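Local coordinates for protein gdp-l-fucose synthetase (Naegleria fowleri, PDB 6AQZ) that binds NADP and probably makes GDP-L-fucose by epimerising and reducing GDP-4-keto-6-deoxy-D-mannose, at residues 209-214 and 223-228; 237-242 and 322-327; 275-280 and 287-292; 307-310 and 315-318. One frame throughout, in Å; residues are numbered along the deposited sequence.

Contact 1. Residues 209-214 and 223-228; sequences PGLMHK and TDFVVF
Leu211 and Lys214, one helical turn apart, share the ring of Phe225 on strand 225-228: Leu211 also lies against Val227, while Lys214 goes on to Val226 and reaches toward Phe228. The leucine stands at about a right angle to both of its partners, and one methyl does the work: Leu211 CD2 is 4.1 Å from CG1 of Val227 and 4.2 Å from CE1 of Phe225. With CG anti to the backbone N (chi1 -177°), the Phe225 ring swings toward the helix. Its CE1 comes 3.4 Å from the carbonyl O of Leu211, an oblique approach, and Lys214 CB meets the ring edge near its plane. A flat aromatic suits this place because its rim can slip in beside helix backbone and side chain at once. Lys214 works differently. Its chain bends at chi2, chi3 and chi4 and brings NZ to the strand backbone, where it donates a hydrogen bond of 3.0 Å to the carbonyl O of Val226; the donor is tilted 27° from the carbonyl plane. The same ammonium sits off-centre over the Phe228 ring, 4.9 Å from its centroid, in a cation-pi contact. A long, flexible, charged chain can thus set its CB against the edge of Phe225 and still bring NZ to a carbonyl and a ring face at the partly exposed border. Beyond the pair, Ile279 of helix 272-283 packs on Leu211. A helix followed by a strand running back nearly antiparallel to it is an alpha/beta unit, here probably of the smaller C-terminal, substrate-binding part found in extended short-chain dehydrogenases/reductases.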
loop_
_atom_site.group_PDB
_atom_site.type_symbol
_atom_site.label_atom_id
_atom_site.label_comp_id
_atom_site.label_asym_id
_atom_site.label_seq_id
_atom_site.Cartn_x
_atom_site.Cartn_y
_atom_site.Cartn_z
ATOM N N PRO A 209 5.250 -0.133 -29.383
ATOM C CA PRO A 209 4.059 -0.294 -30.229
ATOM C C PRO A 209 3.596 1.015 -30.845
ATOM O O PRO A 209 3.080 1.006 -31.968
ATOM C CB PRO A 209 3.015 -0.879 -29.267
ATOM C CG PRO A 209 3.508 -0.569 -27.909
ATOM C CD PRO A 209 4.989 -0.563 -27.997
ATOM N N GLY A 210 3.767 2.143 -30.143
ATOM C CA GLY A 210 3.435 3.428 -30.733
ATOM C C GLY A 210 4.328 3.761 -31.909
ATOM O O GLY A 210 3.861 4.262 -32.941
ATOM N N LEU A 211 5.616 3.435 -31.802
ATOM C CA LEU A 211 6.499 3.674 -32.934
ATOM C C LEU A 211 6.073 2.835 -34.136
ATOM O O LEU A 211 6.153 3.297 -35.278
ATOM C CB LEU A 211 7.937 3.369 -32.551
ATOM C CG LEU A 211 8.554 4.461 -31.680
ATOM C CD1 LEU A 211 9.983 4.099 -31.331
ATOM C CD2 LEU A 211 8.476 5.823 -32.343
ATOM N N MET A 212 5.587 1.612 -33.893
ATOM C CA MET A 212 5.108 0.775 -34.992
ATOM C C MET A 212 3.902 1.391 -35.678
ATOM O O MET A 212 3.840 1.441 -36.910
ATOM C CB MET A 212 4.762 -0.626 -34.501
ATOM C CG MET A 212 5.971 -1.488 -34.278
ATOM S SD MET A 212 5.541 -3.155 -33.774
ATOM C CE MET A 212 7.188 -3.807 -33.532
ATOM N N HIS A 213 2.943 1.885 -34.897
ATOM C CA HIS A 213 1.756 2.488 -35.489
ATOM C C HIS A 213 2.120 3.778 -36.208
ATOM O O HIS A 213 1.562 4.085 -37.271
ATOM C CB HIS A 213 0.711 2.757 -34.407
ATOM C CG HIS A 213 -0.660 3.016 -34.945
ATOM N ND1 HIS A 213 -1.713 3.403 -34.145
ATOM C CD2 HIS A 213 -1.147 2.957 -36.204
ATOM C CE1 HIS A 213 -2.794 3.556 -34.889
ATOM N NE2 HIS A 213 -2.476 3.294 -36.142
ATOM N N LYS A 214 3.058 4.535 -35.636
ATOM C CA LYS A 214 3.538 5.758 -36.264
ATOM C C LYS A 214 4.200 5.466 -37.604
ATOM O O LYS A 214 3.955 6.167 -38.596
ATOM C CB LYS A 214 4.524 6.460 -35.326
ATOM C CG LYS A 214 4.068 7.802 -34.811
ATOM C CD LYS A 214 4.229 7.903 -33.319
ATOM C CE LYS A 214 5.246 8.977 -32.955
ATOM N NZ LYS A 214 5.131 10.128 -33.903
ATOM N N THR A 223 4.254 10.464 -45.245
ATOM C CA THR A 223 4.867 11.428 -44.351
ATOM C C THR A 223 6.226 10.934 -43.872
ATOM O O THR A 223 6.770 9.940 -44.358
ATOM C CB THR A 223 3.931 11.704 -43.179
ATOM O OG1 THR A 223 3.880 10.559 -42.320
ATOM C CG2 THR A 223 2.538 11.991 -43.694
ATOM N N ASP A 224 6.808 11.678 -42.947
ATOM C CA ASP A 224 8.042 11.288 -42.295
ATOM C C ASP A 224 7.721 10.479 -41.048
ATOM O O ASP A 224 6.678 10.667 -40.413
ATOM C CB ASP A 224 8.884 12.510 -41.928
ATOM C CG ASP A 224 9.555 13.146 -43.131
ATOM O OD1 ASP A 224 9.356 12.660 -44.273
ATOM O OD2 ASP A 224 10.284 14.138 -42.933
ATOM N N PHE A 225 8.597 9.519 -40.751
ATOM C CA PHE A 225 8.549 8.739 -39.519
ATOM C C PHE A 225 9.222 9.561 -38.423
ATOM O O PHE A 225 10.436 9.793 -38.475
ATOM C CB PHE A 225 9.262 7.407 -39.743
ATOM C CG PHE A 225 9.221 6.461 -38.564
ATOM C CD1 PHE A 225 8.264 6.583 -37.577
ATOM C CD2 PHE A 225 10.179 5.458 -38.440
ATOM C CE1 PHE A 225 8.255 5.717 -36.505
ATOM C CE2 PHE A 225 10.175 4.595 -37.371
ATOM C CZ PHE A 225 9.211 4.723 -36.403
ATOM N N VAL A 226 8.442 10.036 -37.453
ATOM C CA VAL A 226 8.929 10.972 -36.437
ATOM C C VAL A 226 9.047 10.257 -35.100
ATOM O O VAL A 226 8.061 9.702 -34.600
ATOM C CB VAL A 226 8.017 12.199 -36.306
ATOM C CG1 VAL A 226 8.590 13.163 -35.273
ATOM C CG2 VAL A 226 7.806 12.881 -37.687
ATOM N N VAL A 227 10.237 10.305 -34.505
ATOM C CA VAL A 227 10.512 9.725 -33.191
ATOM C C VAL A 227 10.736 10.860 -32.200
ATOM O O VAL A 227 11.558 11.750 -32.449
ATOM C CB VAL A 227 11.751 8.809 -33.236
ATOM C CG1 VAL A 227 11.936 8.061 -31.925
ATOM C CG2 VAL A 227 11.681 7.854 -34.431
ATOM N N PHE A 228 10.053 10.808 -31.058
ATOM C CA PHE A 228 10.261 11.851 -30.061
ATOM C C PHE A 228 11.622 11.662 -29.407
ATOM O O PHE A 228 12.130 10.542 -29.300
ATOM C CB PHE A 228 9.164 11.830 -28.996
ATOM C CG PHE A 228 7.816 12.253 -29.502
ATOM C CD1 PHE A 228 7.702 13.038 -30.637
ATOM C CD2 PHE A 228 6.661 11.865 -28.844
ATOM C CE1 PHE A 228 6.465 13.424 -31.107
ATOM C CE2 PHE A 228 5.420 12.251 -29.310
ATOM C CZ PHE A 228 5.323 13.031 -30.441
#

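Contact 2. Residues 237-242 and 322-327; sequences FLYSHD and EQAIKE
Tyr239 has CG anti to its own N (chi1 -170°), which carries the ring across to helix 321-335, while Glu327, with CG anti to the carbonyl carbon and an extended chain beyond, sends its carboxylate to meet the phenol. The methyl of Ala324 sits over one ring face, its CB 3.6 Å from the Tyr239 centroid in a CH-pi contact; so small a side chain lets the helix come close to the aromatic. At the far end of the ring, Tyr239 OH donates to Glu327 OE1 (2.9 Å), using the anti lone pair of that oxygen, with ring and carboxylate planes 58° apart. A water also donates to Glu327 OE1, at 2.6 Å, and bridges to ND1 of His241. The other carboxylate oxygen, OE2, accepts a nearly straight bond (174°) from NE2 of Gln323, one turn earlier, which helps fix the carboxylate's rotation. The backbone N of His241 lies on the ring face opposite Ala324, and Phe194 of the neighbouring strand meets the Tyr239 ring as well. Tyr239 is the N-cap residue of helix 240-253, so the contact ties the junction of strand 234-239 and helix 240-253, at the border of the Rossmann-type sheet, to the C-terminal helix 321-335.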
loop_
_atom_site.group_PDB
_atom_site.type_symbol
_atom_site.label_atom_id
_atom_site.label_comp_id
_atom_site.label_asym_id
_atom_site.label_seq_id
_atom_site.Cartn_x
_atom_site.Cartn_y
_atom_site.Cartn_z
ATOM N N PHE A 237 14.187 -4.335 -23.835
ATOM C CA PHE A 237 12.907 -4.697 -24.452
ATOM C C PHE A 237 12.781 -6.208 -24.518
ATOM O O PHE A 237 13.667 -6.879 -25.061
ATOM C CB PHE A 237 12.757 -4.121 -25.871
ATOM C CG PHE A 237 12.669 -2.612 -25.917
ATOM C CD1 PHE A 237 11.475 -1.962 -25.626
ATOM C CD2 PHE A 237 13.786 -1.846 -26.230
ATOM C CE1 PHE A 237 11.387 -0.590 -25.666
ATOM C CE2 PHE A 237 13.712 -0.474 -26.270
ATOM C CZ PHE A 237 12.513 0.161 -25.980
ATOM N N LEU A 238 11.673 -6.742 -24.004
ATOM C CA LEU A 238 11.473 -8.188 -23.934
ATOM C C LEU A 238 10.295 -8.584 -24.805
ATOM O O LEU A 238 9.177 -8.105 -24.591
ATOM C CB LEU A 238 11.255 -8.654 -22.489
ATOM C CG LEU A 238 11.138 -10.166 -22.281
ATOM C CD1 LEU A 238 12.419 -10.870 -22.784
ATOM C CD2 LEU A 238 10.877 -10.475 -20.807
ATOM N N TYR A 239 10.553 -9.457 -25.783
ATOM C CA TYR A 239 9.498 -9.996 -26.636
ATOM C C TYR A 239 8.476 -10.756 -25.807
ATOM O O TYR A 239 8.830 -11.634 -25.015
ATOM C CB TYR A 239 10.112 -10.925 -27.692
ATOM C CG TYR A 239 9.186 -11.384 -28.801
ATOM C CD1 TYR A 239 8.127 -10.591 -29.231
ATOM C CD2 TYR A 239 9.402 -12.601 -29.449
ATOM C CE1 TYR A 239 7.294 -11.006 -30.260
ATOM C CE2 TYR A 239 8.580 -13.029 -30.491
ATOM C CZ TYR A 239 7.525 -12.227 -30.893
ATOM O OH TYR A 239 6.695 -12.634 -31.911
ATOM N N SER A 240 7.198 -10.462 -26.035
ATOM C CA SER A 240 6.160 -11.085 -25.223
ATOM C C SER A 240 6.173 -12.609 -25.314
ATOM O O SER A 240 5.892 -13.280 -24.315
ATOM C CB SER A 240 4.798 -10.523 -25.620
ATOM O OG SER A 240 4.490 -10.877 -26.950
ATOM N N HIS A 241 6.494 -13.189 -26.480
ATOM C CA HIS A 241 6.557 -14.651 -26.530
ATOM C C HIS A 241 7.694 -15.192 -25.653
ATOM O O HIS A 241 7.536 -16.221 -24.981
ATOM C CB HIS A 241 6.710 -15.133 -27.969
ATOM C CG HIS A 241 5.516 -14.857 -28.821
ATOM N ND1 HIS A 241 5.456 -15.204 -30.154
ATOM C CD2 HIS A 241 4.335 -14.265 -28.532
ATOM C CE1 HIS A 241 4.288 -14.842 -30.648
ATOM N NE2 HIS A 241 3.591 -14.262 -29.687
ATOM N N ASP A 242 8.836 -14.502 -25.631
ATOM C CA ASP A 242 9.900 -14.879 -24.712
ATOM C C ASP A 242 9.462 -14.714 -23.254
ATOM O O ASP A 242 9.685 -15.609 -22.424
ATOM C CB ASP A 242 11.145 -14.044 -24.986
ATOM C CG ASP A 242 11.814 -14.394 -26.269
ATOM O OD1 ASP A 242 11.436 -15.405 -26.911
ATOM O OD2 ASP A 242 12.750 -13.650 -26.624
ATOM N N GLU A 322 15.786 -8.358 -33.790
ATOM C CA GLU A 322 15.335 -8.114 -35.161
ATOM C C GLU A 322 14.236 -9.091 -35.577
ATOM O O GLU A 322 13.200 -8.676 -36.111
ATOM C CB GLU A 322 16.521 -8.196 -36.130
ATOM C CG GLU A 322 17.643 -7.153 -35.903
ATOM C CD GLU A 322 18.444 -7.360 -34.608
ATOM O OE1 GLU A 322 18.371 -8.457 -34.014
ATOM O OE2 GLU A 322 19.143 -6.413 -34.182
ATOM N N GLN A 323 14.407 -10.385 -35.287
ATOM C CA GLN A 323 13.382 -11.360 -35.663
ATOM C C GLN A 323 12.085 -11.125 -34.890
ATOM O O GLN A 323 10.989 -11.269 -35.448
ATOM C CB GLN A 323 13.912 -12.785 -35.471
ATOM C CG GLN A 323 12.896 -13.917 -35.708
ATOM C CD GLN A 323 13.416 -15.299 -35.264
ATOM O OE1 GLN A 323 14.628 -15.547 -35.223
ATOM N NE2 GLN A 323 12.493 -16.197 -34.924
ATOM N N ALA A 324 12.183 -10.743 -33.609
ATOM C CA ALA A 324 10.968 -10.483 -32.840
ATOM C C ALA A 324 10.234 -9.253 -33.373
ATOM O O ALA A 324 8.998 -9.245 -33.447
ATOM C CB ALA A 324 11.292 -10.318 -31.350
ATOM N N ILE A 325 10.971 -8.210 -33.760
ATOM C CA ILE A 325 10.318 -7.035 -34.332
ATOM C C ILE A 325 9.608 -7.380 -35.638
ATOM O O ILE A 325 8.449 -7.005 -35.841
ATOM C CB ILE A 325 11.332 -5.902 -34.548
ATOM C CG1 ILE A 325 11.774 -5.322 -33.189
ATOM C CG2 ILE A 325 10.720 -4.877 -35.497
ATOM C CD1 ILE A 325 10.643 -4.666 -32.435
ATOM N N LYS A 326 10.278 -8.126 -36.528
ATOM C CA LYS A 326 9.671 -8.485 -37.812
ATOM C C LYS A 326 8.408 -9.316 -37.604
ATOM O O LYS A 326 7.412 -9.139 -38.319
ATOM C CB LYS A 326 10.678 -9.232 -38.697
ATOM N N GLU A 327 8.433 -10.232 -36.622
ATOM C CA GLU A 327 7.247 -11.030 -36.320
ATOM C C GLU A 327 6.107 -10.146 -35.824
ATOM O O GLU A 327 4.943 -10.349 -36.187
ATOM C CB GLU A 327 7.576 -12.117 -35.286
ATOM C CG GLU A 327 8.351 -13.308 -35.859
ATOM C CD GLU A 327 8.686 -14.416 -34.851
ATOM O OE1 GLU A 327 8.245 -14.374 -33.667
ATOM O OE2 GLU A 327 9.417 -15.349 -35.267
HETATM O O HOH W 1 7.491 -16.195 -31.940
#

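Contact 3. Residues 275-280 and 287-292; sequences VAQTIK and GNMVFD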
loop_
_atom_site.group_PDB
_atom_site.type_symbol
_atom_site.label_atom_id
_atom_site.label_comp_id
_atom_site.label_asym_id
_atom_site.label_seq_id
_atom_site.Cartn_x
_atom_site.Cartn_y
_atom_site.Cartn_z
ATOM N N VAL A 275 15.797 0.916 -32.015
ATOM C CA VAL A 275 14.473 0.317 -32.112
ATOM C C VAL A 275 13.721 0.915 -33.293
ATOM O O VAL A 275 13.120 0.202 -34.105
ATOM C CB VAL A 275 13.716 0.523 -30.783
ATOM C CG1 VAL A 275 12.267 0.093 -30.897
ATOM C CG2 VAL A 275 14.423 -0.223 -29.644
ATOM N N ALA A 276 13.784 2.241 -33.426
ATOM C CA ALA A 276 13.101 2.928 -34.512
ATOM C C ALA A 276 13.615 2.470 -35.878
ATOM O O ALA A 276 12.829 2.314 -36.820
ATOM C CB ALA A 276 13.260 4.437 -34.330
ATOM N N GLN A 277 14.938 2.289 -36.011
ATOM C CA GLN A 277 15.516 1.816 -37.268
ATOM C C GLN A 277 15.070 0.391 -37.587
ATOM O O GLN A 277 14.735 0.076 -38.738
ATOM C CB GLN A 277 17.040 1.888 -37.215
ATOM C CG GLN A 277 17.712 1.487 -38.503
ATOM C CD GLN A 277 17.375 2.434 -39.636
ATOM O OE1 GLN A 277 17.141 3.617 -39.412
ATOM N NE2 GLN A 277 17.347 1.921 -40.859
ATOM N N THR A 278 15.057 -0.480 -36.574
ATOM C CA THR A 278 14.607 -1.851 -36.782
ATOM C C THR A 278 13.157 -1.876 -37.219
ATOM O O THR A 278 12.771 -2.669 -38.084
ATOM C CB THR A 278 14.767 -2.649 -35.489
ATOM O OG1 THR A 278 16.059 -2.401 -34.946
ATOM C CG2 THR A 278 14.589 -4.141 -35.737
ATOM N N ILE A 279 12.339 -1.014 -36.615
ATOM C CA ILE A 279 10.948 -0.884 -37.015
ATOM C C ILE A 279 10.870 -0.348 -38.428
ATOM O O ILE A 279 10.095 -0.843 -39.254
ATOM C CB ILE A 279 10.202 0.024 -36.026
ATOM C CG1 ILE A 279 10.072 -0.675 -34.663
ATOM C CG2 ILE A 279 8.859 0.463 -36.611
ATOM C CD1 ILE A 279 9.456 0.204 -33.584
ATOM N N LYS A 280 11.694 0.656 -38.731
ATOM C CA LYS A 280 11.723 1.215 -40.071
ATOM C C LYS A 280 12.017 0.123 -41.095
ATOM O O LYS A 280 11.253 -0.066 -42.047
ATOM C CB LYS A 280 12.760 2.341 -40.144
ATOM C CG LYS A 280 12.935 2.885 -41.551
ATOM C CD LYS A 280 14.023 3.944 -41.661
ATOM C CE LYS A 280 14.380 4.137 -43.131
ATOM N NZ LYS A 280 14.962 5.469 -43.399
ATOM N N GLY A 287 10.937 6.292 -46.461
ATOM C CA GLY A 287 11.009 7.713 -46.204
ATOM C C GLY A 287 11.988 8.050 -45.088
ATOM O O GLY A 287 12.668 7.194 -44.520
ATOM N N ASN A 288 12.053 9.337 -44.771
ATOM C CA ASN A 288 12.970 9.788 -43.732
ATOM C C ASN A 288 12.491 9.370 -42.350
ATOM O O ASN A 288 11.293 9.307 -42.077
ATOM C CB ASN A 288 13.117 11.300 -43.771
ATOM C CG ASN A 288 13.459 11.793 -45.133
ATOM O OD1 ASN A 288 14.252 11.174 -45.847
ATOM N ND2 ASN A 288 12.856 12.912 -45.523
ATOM N N MET A 289 13.450 9.093 -41.471
ATOM C CA MET A 289 13.205 8.916 -40.039
ATOM C C MET A 289 13.794 10.132 -39.335
ATOM O O MET A 289 14.984 10.424 -39.494
ATOM C CB MET A 289 13.828 7.616 -39.532
ATOM C CG MET A 289 13.546 7.289 -38.073
ATOM S SD MET A 289 14.168 5.669 -37.515
ATOM C CE MET A 289 15.938 5.940 -37.456
ATOM N N VAL A 290 12.961 10.870 -38.608
ATOM C CA VAL A 290 13.363 12.142 -38.021
ATOM C C VAL A 290 13.213 12.060 -36.509
ATOM O O VAL A 290 12.246 11.483 -35.996
ATOM C CB VAL A 290 12.550 13.330 -38.582
ATOM N N PHE A 291 14.174 12.635 -35.800
ATOM C CA PHE A 291 14.104 12.776 -34.355
ATOM C C PHE A 291 13.662 14.193 -34.036
ATOM O O PHE A 291 14.339 15.157 -34.406
ATOM C CB PHE A 291 15.451 12.461 -33.704
ATOM C CG PHE A 291 15.933 11.077 -33.979
ATOM C CD1 PHE A 291 15.409 9.998 -33.286
ATOM C CD2 PHE A 291 16.888 10.846 -34.949
ATOM C CE1 PHE A 291 15.840 8.716 -33.543
ATOM C CE2 PHE A 291 17.325 9.562 -35.217
ATOM C CZ PHE A 291 16.801 8.497 -34.513
ATOM N N ASP A 292 12.519 14.313 -33.371
ATOM C CA ASP A 292 12.003 15.596 -32.907
ATOM C C ASP A 292 12.666 15.898 -31.567
ATOM O O ASP A 292 12.164 15.536 -30.499
ATOM C CB ASP A 292 10.484 15.550 -32.810
ATOM C CG ASP A 292 9.901 16.776 -32.149
ATOM O OD1 ASP A 292 10.559 17.838 -32.159
ATOM O OD2 ASP A 292 8.780 16.668 -31.606
#
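This is a mixed helix-on-strand contact near the protein surface, a methionine packed on the helix with a lysine hydrogen bond beside it; helix 272-283 and strand 289-292 form an alpha/beta unit of the small lobe, the strand running in parallel beside 225-228 in a two-stranded sheet. The short segments run nearly antiparallel, at 151°, with axes 10.3 Å apart. Met289 carries the contact. Its CG is anti to the backbone N (chi1 -176°) and the chain stays extended until a bend at chi3, which lays the thioether along the helix. Met289 SD rests 3.5 Å from CB of Ala276, whose small methyl permits the approach, and Met289 CE lies 3.3 Å from OE1 of Gln277, their side chains crossing at a slant. The amide nitrogen of that glutamine is held by Asp281 within the helix. Methionine suits the place because its unbranched, polarisable end can mould itself between an alanine and a glutamine. Met289 also touches Phe225 of the adjoining strand. Lys280, one turn beyond Ala276, lies with CD 4.2 Å from CB of Met289 and keeps its chain extended, so that NZ reaches the loop before the strand and donates to Gly287 O at 3.1 Å, the C=O...donor angle being 165°.

Contact 4. Residues 307-310 and 315-318; sequences AKFL and TFQY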
loop_
_atom_site.group_PDB
_atom_site.type_symbol
_atom_site.label_atom_id
_atom_site.label_comp_id
_atom_site.label_asym_id
_atom_site.label_seq_id
_atom_site.Cartn_x
_atom_site.Cartn_y
_atom_site.Cartn_z
ATOM N N ALA A 307 20.093 -11.203 -13.389
ATOM C CA ALA A 307 21.009 -12.173 -12.800
ATOM C C ALA A 307 20.268 -13.378 -12.243
ATOM O O ALA A 307 20.763 -14.506 -12.328
ATOM C CB ALA A 307 21.852 -11.515 -11.706
ATOM N N LYS A 308 19.097 -13.166 -11.640
ATOM C CA LYS A 308 18.427 -14.286 -10.982
ATOM C C LYS A 308 17.949 -15.329 -12.000
ATOM O O LYS A 308 18.205 -16.532 -11.851
ATOM C CB LYS A 308 17.277 -13.783 -10.114
ATOM C CG LYS A 308 16.562 -14.930 -9.446
ATOM C CD LYS A 308 16.198 -14.622 -8.021
ATOM C CE LYS A 308 14.986 -13.746 -7.926
ATOM N NZ LYS A 308 14.520 -13.632 -6.529
ATOM N N PHE A 309 17.247 -14.886 -13.040
ATOM C CA PHE A 309 16.773 -15.806 -14.060
ATOM C C PHE A 309 17.940 -16.433 -14.813
ATOM O O PHE A 309 17.927 -17.632 -15.119
ATOM C CB PHE A 309 15.827 -15.067 -15.025
ATOM C CG PHE A 309 15.126 -15.968 -15.972
ATOM C CD1 PHE A 309 15.733 -16.355 -17.156
ATOM C CD2 PHE A 309 13.873 -16.470 -15.666
ATOM C CE1 PHE A 309 15.082 -17.202 -18.048
ATOM C CE2 PHE A 309 13.214 -17.330 -16.553
ATOM C CZ PHE A 309 13.825 -17.695 -17.745
ATOM N N LEU A 310 18.979 -15.641 -15.087
ATOM C CA LEU A 310 20.150 -16.180 -15.765
ATOM C C LEU A 310 20.838 -17.241 -14.910
ATOM O O LEU A 310 21.352 -18.234 -15.428
ATOM C CB LEU A 310 21.108 -15.041 -16.104
ATOM C CG LEU A 310 22.423 -15.508 -16.708
ATOM C CD1 LEU A 310 22.182 -15.944 -18.145
ATOM C CD2 LEU A 310 23.446 -14.407 -16.626
ATOM N N THR A 315 20.297 -22.028 -19.514
ATOM C CA THR A 315 20.209 -22.412 -20.923
ATOM C C THR A 315 19.067 -21.723 -21.671
ATOM O O THR A 315 18.779 -22.100 -22.812
ATOM C CB THR A 315 20.013 -23.923 -21.098
ATOM O OG1 THR A 315 18.749 -24.302 -20.538
ATOM C CG2 THR A 315 21.163 -24.746 -20.500
ATOM N N PHE A 316 18.410 -20.729 -21.076
ATOM C CA PHE A 316 17.276 -20.117 -21.753
ATOM C C PHE A 316 17.718 -19.364 -23.003
ATOM O O PHE A 316 18.690 -18.605 -22.976
ATOM C CB PHE A 316 16.524 -19.181 -20.819
ATOM C CG PHE A 316 15.302 -18.586 -21.439
ATOM C CD1 PHE A 316 14.107 -19.290 -21.441
ATOM C CD2 PHE A 316 15.338 -17.328 -22.017
ATOM C CE1 PHE A 316 12.958 -18.743 -22.002
ATOM C CE2 PHE A 316 14.197 -16.778 -22.563
ATOM C CZ PHE A 316 13.005 -17.489 -22.570
ATOM N N GLN A 317 16.979 -19.564 -24.091
ATOM C CA GLN A 317 17.271 -18.974 -25.395
ATOM C C GLN A 317 16.257 -17.879 -25.693
ATOM O O GLN A 317 15.042 -18.115 -25.624
ATOM C CB GLN A 317 17.239 -20.035 -26.493
ATOM C CG GLN A 317 18.266 -21.146 -26.343
ATOM C CD GLN A 317 19.675 -20.711 -26.715
ATOM O OE1 GLN A 317 20.144 -19.648 -26.302
ATOM N NE2 GLN A 317 20.359 -21.539 -27.498
ATOM N N TYR A 318 16.753 -16.671 -25.951
ATOM C CA TYR A 318 15.925 -15.541 -26.352
ATOM C C TYR A 318 15.705 -15.524 -27.877
ATOM O O TYR A 318 16.469 -16.104 -28.655
ATOM C CB TYR A 318 16.564 -14.217 -25.916
ATOM C CG TYR A 318 16.642 -13.952 -24.422
ATOM C CD1 TYR A 318 15.506 -13.612 -23.690
ATOM C CD2 TYR A 318 17.857 -13.993 -23.751
ATOM C CE1 TYR A 318 15.571 -13.356 -22.322
ATOM C CE2 TYR A 318 17.936 -13.732 -22.379
ATOM C CZ TYR A 318 16.790 -13.417 -21.668
ATOM O OH TYR A 318 16.866 -13.158 -20.309
#
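Phe309 and Phe316 form a T-shaped pair, the edge of the helical phenylalanine directed at the face of the one in the loop. Their centroids are 5.3 Å apart and the ring planes stand at 89°, close to perpendicular. The leading atoms are CE1 and CZ of Phe309: Phe309 CE1 lies 3.7 Å from Phe316 CG and equally near Phe316 CB, while Phe309 CZ is 4.0 Å from Phe316 CD1. The edge therefore lands toward the CB side of the Phe316 ring, displaced from its centre. Such a geometry sets the slightly positive rim hydrogens of one ring against the electron-rich face of the other, a favourable arrangement for two phenylalanines without any polar group.

The conformations explain the meeting. In each residue CG is placed anti to the main-chain N, with chi1 of -171° in Phe309 and -177° in Phe316, so both rings are directed toward each other from helix and loop. Each chi2 turns its ring roughly perpendicular to the plane through CA, CB and CG. Tyr318 adds a third aromatic: CD2 of Phe316 stands 3.9 Å above the centre of the Tyr318 ring. Large, rigid, apolar side chains suit this place, where they pack helix and irregular loop together.

The pair closes the turn that follows helix 307-312 and precedes helix 321-335. It lies on helix 240-253, where Met246 touches both rings and Trp249 makes a further edge-to-face pair with Phe309, while Ile260 of strand 260-262 also packs on Phe309.

Contacts 1 and 3 are close neighbours, their centres about 7 Å apart: strands 225-228 and 289-292 pair in the small parallel sheet, and helices 207-221 and 272-283 pack through Leu211 and Ile279. The centre of contact 2 is about 18 Å from each of theirs, and it joins them through Ile325, which touches Met212 and Ile279. Contacts 2 and 4, centres about 16 Å apart, touch where Asp242 meets Phe316 and Tyr318; contact 4 is centred about 30 Å and 32 Å from contacts 3 and 1. Along the chain contact 1 closes first; contacts 3 and 4 are then nested, in that order, inside the loop closed by contact 2. Helix 321-335 thus links the small lobe to the NADP-binding Rossmann-type core.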